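Side-chain contacts in SnoaL-like domain-containing protein (Kribbella flavida, PDB 5EVH), which is of unknown function but belongs to the SnoaL-like group of the NTF2 clan, whose members typically enclose a pocket between helices and a curved sheet: residues 13-18 and 29-34; 25-30 and 52-57. One frame throughout, in Å; residues are numbered along the deposited sequence. Where two conformers were deposited one is given.

Contact 1: residues 13-18 and 29-34; sequences LAYHRA and RHVAGG
Y15 and H30 mark the closest backbone approach, CA to CA 6.0 Å, where helix 7-20 passes the turn that leads from helix 24-28 into strand 31-32. H30 carries most of the contact. Its CG stands opposite the carbonyl carbon (chi1 -62°), which lays the imidazole along the helix surface. One ring face covers the backbone N of Y15, 4.0 Å from H30 CD2 and displaced toward the ring rim, a van der Waals approach. The far end of the ring reaches the methyl of A14, with CB of A14 3.7 Å from NE2 of H30. Nearer the backbone, CB of Y15 lies 4.1 Å from CB of H30. With an alanine at H30 the imidazole is gone, and A14 CB and the backbone at Y15 would probably lose their cover, leaving a gap between helix and turn. The Y15 ring runs the other way, toward V31, its CG anti to the backbone N (chi1 166°). CE1 of Y15 meets CG2 of V31 at 3.9 Å, the two side chains crossing at a slant. Y15 continues inward onto A27, F50, M54 and I103, and V31 also rests on F50 of helix 47-58. Backbone bonds from H30 and A32 to I103 fasten this short strand to strand 102-109, so the contact ties the N-terminal helix to the NTF2-like sheet.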
loop_
_atom_site.group_PDB
_atom_site.type_symbol
_atom_site.label_atom_id
_atom_site.label_comp_id
_atom_site.label_asym_id
_atom_site.label_seq_id
_atom_site.Cartn_x
_atom_site.Cartn_y
_atom_site.Cartn_z
ATOM N N LEU A 13 13.262 -0.805 8.457
ATOM C CA LEU A 13 13.550 0.634 8.518
ATOM C C LEU A 13 15.036 0.936 8.188
ATOM O O LEU A 13 15.333 1.994 7.634
ATOM C CB LEU A 13 13.204 1.195 9.897
ATOM C CG LEU A 13 11.683 1.154 10.211
ATOM C CD1 LEU A 13 11.456 1.594 11.687
ATOM C CD2 LEU A 13 10.979 2.108 9.249
ATOM N N ALA A 14 15.975 0.054 8.562
ATOM C CA ALA A 14 17.393 0.288 8.222
ATOM C C ALA A 14 17.595 0.243 6.706
ATOM O O ALA A 14 18.285 1.107 6.132
ATOM C CB ALA A 14 18.269 -0.760 8.935
ATOM N N TYR A 15 16.956 -0.749 6.058
ATOM C CA TYR A 15 16.900 -0.856 4.604
ATOM C C TYR A 15 16.278 0.403 4.005
ATOM O O TYR A 15 16.848 1.040 3.116
ATOM C CB TYR A 15 16.055 -2.097 4.229
ATOM C CG TYR A 15 15.689 -2.062 2.791
ATOM C CD1 TYR A 15 16.639 -2.436 1.811
ATOM C CD2 TYR A 15 14.440 -1.622 2.388
ATOM C CE1 TYR A 15 16.315 -2.350 0.471
ATOM C CE2 TYR A 15 14.111 -1.561 1.060
ATOM C CZ TYR A 15 15.078 -1.896 0.121
ATOM O OH TYR A 15 14.777 -1.826 -1.198
ATOM N N HIS A 16 15.128 0.815 4.538
ATOM C CA HIS A 16 14.420 1.953 3.961
ATOM C C HIS A 16 15.271 3.214 4.055
ATOM O O HIS A 16 15.366 4.001 3.114
ATOM C CB HIS A 16 13.105 2.137 4.729
ATOM C CG HIS A 16 12.301 3.300 4.261
ATOM N ND1 HIS A 16 11.550 3.258 3.101
ATOM C CD2 HIS A 16 12.146 4.549 4.779
ATOM C CE1 HIS A 16 10.949 4.433 2.938
ATOM N NE2 HIS A 16 11.302 5.229 3.932
ATOM N N ARG A 17 15.906 3.425 5.203
ATOM C CA ARG A 17 16.703 4.624 5.401
ATOM C C ARG A 17 17.838 4.671 4.391
ATOM O O ARG A 17 18.209 5.748 3.887
ATOM C CB ARG A 17 17.256 4.595 6.854
ATOM C CG ARG A 17 17.774 5.865 7.390
ATOM C CD ARG A 17 19.286 5.995 7.309
ATOM N NE ARG A 17 19.646 7.216 8.047
ATOM C CZ ARG A 17 19.897 7.226 9.352
ATOM N NH1 ARG A 17 19.877 6.045 10.032
ATOM N NH2 ARG A 17 20.176 8.389 9.959
ATOM N N ALA A 18 18.527 3.529 4.221
ATOM C CA ALA A 18 19.681 3.499 3.329
ATOM C C ALA A 18 19.237 3.687 1.873
ATOM O O ALA A 18 19.872 4.453 1.119
ATOM C CB ALA A 18 20.463 2.183 3.507
ATOM N N ARG A 29 22.851 -4.817 1.896
ATOM C CA ARG A 29 23.216 -5.677 3.015
ATOM C C ARG A 29 22.009 -6.338 3.621
ATOM O O ARG A 29 22.155 -7.348 4.319
ATOM C CB ARG A 29 23.879 -4.895 4.178
ATOM C CG ARG A 29 25.195 -4.254 3.942
ATOM C CD ARG A 29 25.638 -3.584 5.296
ATOM N NE ARG A 29 26.877 -2.860 5.090
ATOM C CZ ARG A 29 27.349 -1.953 5.925
ATOM N NH1 ARG A 29 26.674 -1.636 7.071
ATOM N NH2 ARG A 29 28.479 -1.352 5.617
ATOM N N HIS A 30 20.839 -5.688 3.531
ATOM C CA HIS A 30 19.670 -6.195 4.204
ATOM C C HIS A 30 18.790 -7.024 3.294
ATOM O O HIS A 30 17.688 -7.379 3.706
ATOM C CB HIS A 30 18.859 -5.021 4.747
ATOM C CG HIS A 30 19.599 -4.216 5.754
ATOM N ND1 HIS A 30 19.721 -4.620 7.075
ATOM C CD2 HIS A 30 20.248 -3.026 5.650
ATOM C CE1 HIS A 30 20.394 -3.693 7.751
ATOM N NE2 HIS A 30 20.730 -2.716 6.914
ATOM N N VAL A 31 19.253 -7.349 2.089
ATOM C CA VAL A 31 18.460 -8.057 1.078
ATOM C C VAL A 31 19.003 -9.476 0.914
ATOM O O VAL A 31 20.207 -9.662 0.668
ATOM C CB VAL A 31 18.519 -7.315 -0.263
ATOM C CG1 VAL A 31 17.850 -8.176 -1.401
ATOM C CG2 VAL A 31 17.838 -5.932 -0.119
ATOM N N ALA A 32 18.128 -10.475 0.977
ATOM C CA ALA A 32 18.590 -11.846 0.737
ATOM C C ALA A 32 18.955 -12.075 -0.736
ATOM O O ALA A 32 18.325 -11.544 -1.646
ATOM C CB ALA A 32 17.522 -12.853 1.139
ATOM N N GLY A 33 19.968 -12.907 -0.984
ATOM C CA GLY A 33 20.311 -13.231 -2.380
ATOM C C GLY A 33 19.147 -13.761 -3.187
ATOM O O GLY A 33 19.048 -13.515 -4.404
ATOM N N GLY A 34 18.261 -14.529 -2.553
ATOM C CA GLY A 34 17.128 -15.093 -3.269
ATOM C C GLY A 34 15.833 -14.304 -3.028
ATOM O O GLY A 34 14.755 -14.901 -3.096
#

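Contact 2: residues 25-30 and 52-57; sequences DTAMRH and AFMEPF
M54 reaches across from helix 47-58 with its terminal methyl, which meets A27 and M28 on helix 24-28. The backbones stay well apart: the nearest CA pair, M28 and M54, is 9.8 Å, and side chains alone span the distance. M54 and M28 are both selenomethionines, introduced for the crystal work, and M54 was deposited in two conformers, so the details at its tip hold for one of them. In this conformer CG of M54 lies between the backbone N and the carbonyl carbon (chi1 61°), and further bends at chi2 and chi3 carry CE over to A27. There CE of M54 is 3.4 Å from CB of A27, tighter than methyls usually pack and therefore doubtful in detail. M28 comes in at a slant to M54. Its CG stands opposite the carbonyl carbon (chi1 -69°), and the chain curls so that the selenium, not the methyl, faces the partner: SE of M28 is 3.9 Å from CE of M54, while CE of M28 turns away. The pair bridges two helices that cover the curved sheet of the NTF2-like fold; Y15 of helix 7-20 and F24 also touch M54, and M28 leans on A47, F50 and R51 of helix 47-58 as well. Toward the outside the chemistry changes to charge. The carboxylates of D25 and E55 stay apart, OD1 of D25 6.5 Å from OE1 of E55. R51 lies between them in salt bridges to both oxygens, probably offsetting their mutual repulsion, and E55 OE2 has a second partner in R59.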
loop_
_atom_site.group_PDB
_atom_site.type_symbol
_atom_site.label_atom_id
_atom_site.label_comp_id
_atom_site.label_asym_id
_atom_site.label_seq_id
_atom_site.Cartn_x
_atom_site.Cartn_y
_atom_site.Cartn_z
ATOM N N ASP A 25 24.721 0.118 -1.513
ATOM C CA ASP A 25 25.494 -0.989 -0.993
ATOM C C ASP A 25 25.052 -1.304 0.417
ATOM O O ASP A 25 24.932 -2.482 0.777
ATOM C CB ASP A 25 26.974 -0.662 -1.033
ATOM C CG ASP A 25 27.530 -0.652 -2.480
ATOM O OD1 ASP A 25 26.784 -1.054 -3.422
ATOM O OD2 ASP A 25 28.706 -0.251 -2.635
ATOM N N THR A 26 24.714 -0.262 1.204
ATOM C CA THR A 26 24.260 -0.510 2.574
ATOM C C THR A 26 22.873 -1.130 2.577
ATOM O O THR A 26 22.628 -2.109 3.301
ATOM C CB THR A 26 24.275 0.797 3.382
ATOM O OG1 THR A 26 25.635 1.282 3.374
ATOM C CG2 THR A 26 23.803 0.578 4.854
ATOM N N ALA A 27 21.960 -0.602 1.752
ATOM C CA ALA A 27 20.609 -1.165 1.681
ATOM C C ALA A 27 20.640 -2.631 1.287
ATOM O O ALA A 27 19.916 -3.453 1.878
ATOM C CB ALA A 27 19.751 -0.360 0.682
HETATM N N MSE A 28 21.542 -2.998 0.360
HETATM C CA MSE A 28 21.590 -4.362 -0.152
HETATM C C MSE A 28 22.158 -5.326 0.871
HETATM O O MSE A 28 21.969 -6.530 0.738
HETATM C CB MSE A 28 22.398 -4.416 -1.452
HETATM C CG MSE A 28 21.688 -3.725 -2.631
HETATM SE SE MSE A 28 19.935 -4.446 -3.091
HETATM C CE MSE A 28 20.541 -6.219 -3.493
ATOM N N ARG A 29 22.851 -4.817 1.896
ATOM C CA ARG A 29 23.216 -5.677 3.015
ATOM C C ARG A 29 22.009 -6.338 3.621
ATOM O O ARG A 29 22.155 -7.348 4.319
ATOM C CB ARG A 29 23.879 -4.895 4.178
ATOM C CG ARG A 29 25.195 -4.254 3.942
ATOM C CD ARG A 29 25.638 -3.584 5.296
ATOM N NE ARG A 29 26.877 -2.860 5.090
ATOM C CZ ARG A 29 27.349 -1.953 5.925
ATOM N NH1 ARG A 29 26.674 -1.636 7.071
ATOM N NH2 ARG A 29 28.479 -1.352 5.617
ATOM N N HIS A 30 20.839 -5.688 3.531
ATOM C CA HIS A 30 19.670 -6.195 4.204
ATOM C C HIS A 30 18.790 -7.024 3.294
ATOM O O HIS A 30 17.688 -7.379 3.706
ATOM C CB HIS A 30 18.859 -5.021 4.747
ATOM C CG HIS A 30 19.599 -4.216 5.754
ATOM N ND1 HIS A 30 19.721 -4.620 7.075
ATOM C CD2 HIS A 30 20.248 -3.026 5.650
ATOM C CE1 HIS A 30 20.394 -3.693 7.751
ATOM N NE2 HIS A 30 20.730 -2.716 6.914
ATOM N N ALA A 52 18.426 -3.903 -9.713
ATOM C CA ALA A 52 18.130 -3.208 -10.950
ATOM C C ALA A 52 16.774 -2.510 -10.906
ATOM O O ALA A 52 16.573 -1.562 -11.653
ATOM C CB ALA A 52 18.218 -4.195 -12.145
ATOM N N PHE A 53 15.837 -2.942 -10.048
ATOM C CA PHE A 53 14.537 -2.277 -9.880
ATOM C C PHE A 53 14.612 -1.153 -8.833
ATOM O O PHE A 53 14.157 -0.029 -9.081
ATOM C CB PHE A 53 13.473 -3.336 -9.516
ATOM C CG PHE A 53 12.262 -2.796 -8.821
ATOM C CD1 PHE A 53 11.307 -2.102 -9.504
ATOM C CD2 PHE A 53 12.060 -3.027 -7.477
ATOM C CE1 PHE A 53 10.171 -1.584 -8.830
ATOM C CE2 PHE A 53 10.926 -2.537 -6.811
ATOM C CZ PHE A 53 9.986 -1.826 -7.496
HETATM N N MSE A 54 15.208 -1.436 -7.665
HETATM C CA MSE A 54 15.169 -0.494 -6.517
HETATM C C MSE A 54 16.039 0.720 -6.797
HETATM O O MSE A 54 15.659 1.865 -6.499
HETATM C CB MSE A 54 15.599 -1.154 -5.160
HETATM C CG MSE A 54 17.035 -1.723 -5.044
HETATM SE SE MSE A 54 18.571 -0.582 -4.356
HETATM C CE MSE A 54 18.408 -0.929 -2.426
ATOM N N GLU A 55 17.211 0.488 -7.373
ATOM C CA GLU A 55 18.146 1.603 -7.515
ATOM C C GLU A 55 17.569 2.748 -8.358
ATOM O O GLU A 55 17.584 3.893 -7.876
ATOM C CB GLU A 55 19.493 1.096 -8.070
ATOM C CG GLU A 55 20.536 2.121 -7.878
ATOM C CD GLU A 55 21.989 1.614 -8.069
ATOM O OE1 GLU A 55 22.311 0.414 -7.863
ATOM O OE2 GLU A 55 22.817 2.475 -8.408
ATOM N N PRO A 56 17.081 2.531 -9.603
ATOM C CA PRO A 56 16.430 3.635 -10.362
ATOM C C PRO A 56 15.275 4.269 -9.605
ATOM O O PRO A 56 15.041 5.486 -9.693
ATOM C CB PRO A 56 15.927 2.948 -11.645
ATOM C CG PRO A 56 16.581 1.624 -11.683
ATOM C CD PRO A 56 17.006 1.237 -10.317
ATOM N N PHE A 57 14.561 3.463 -8.821
ATOM C CA PHE A 57 13.451 4.000 -8.031
ATOM C C PHE A 57 13.994 4.999 -7.031
ATOM O O PHE A 57 13.530 6.157 -6.958
ATOM C CB PHE A 57 12.727 2.818 -7.369
ATOM C CG PHE A 57 11.341 3.107 -6.808
ATOM C CD1 PHE A 57 10.831 4.387 -6.720
ATOM C CD2 PHE A 57 10.554 2.031 -6.345
ATOM C CE1 PHE A 57 9.544 4.612 -6.174
ATOM C CE2 PHE A 57 9.256 2.244 -5.805
ATOM C CZ PHE A 57 8.758 3.527 -5.729
#

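Overall arrangement
Contacts 1 and 2 lie side by side, their centres about 7 Å apart; their segments overlap at R29 and H30, of which H30 makes contact only in contact 1. Contact 2 is the more buried; contact 1 has Y15 and V31 buried but A14 and H30 partly exposed. Both depend on overlapping parts of one run of chain: 25-30 faces helix 47-58, while 29-34 faces helix 7-20. They meet directly, CE1 of Y15 lying 3.8 Å from CE of M54 and CD1 of Y15 3.4 Å from O of A27. Contact 1 pairs an imidazole and a phenol ring with small aliphatic groups, whereas contact 2 relies on flexible selenomethionine chains, with charged residues at its margin.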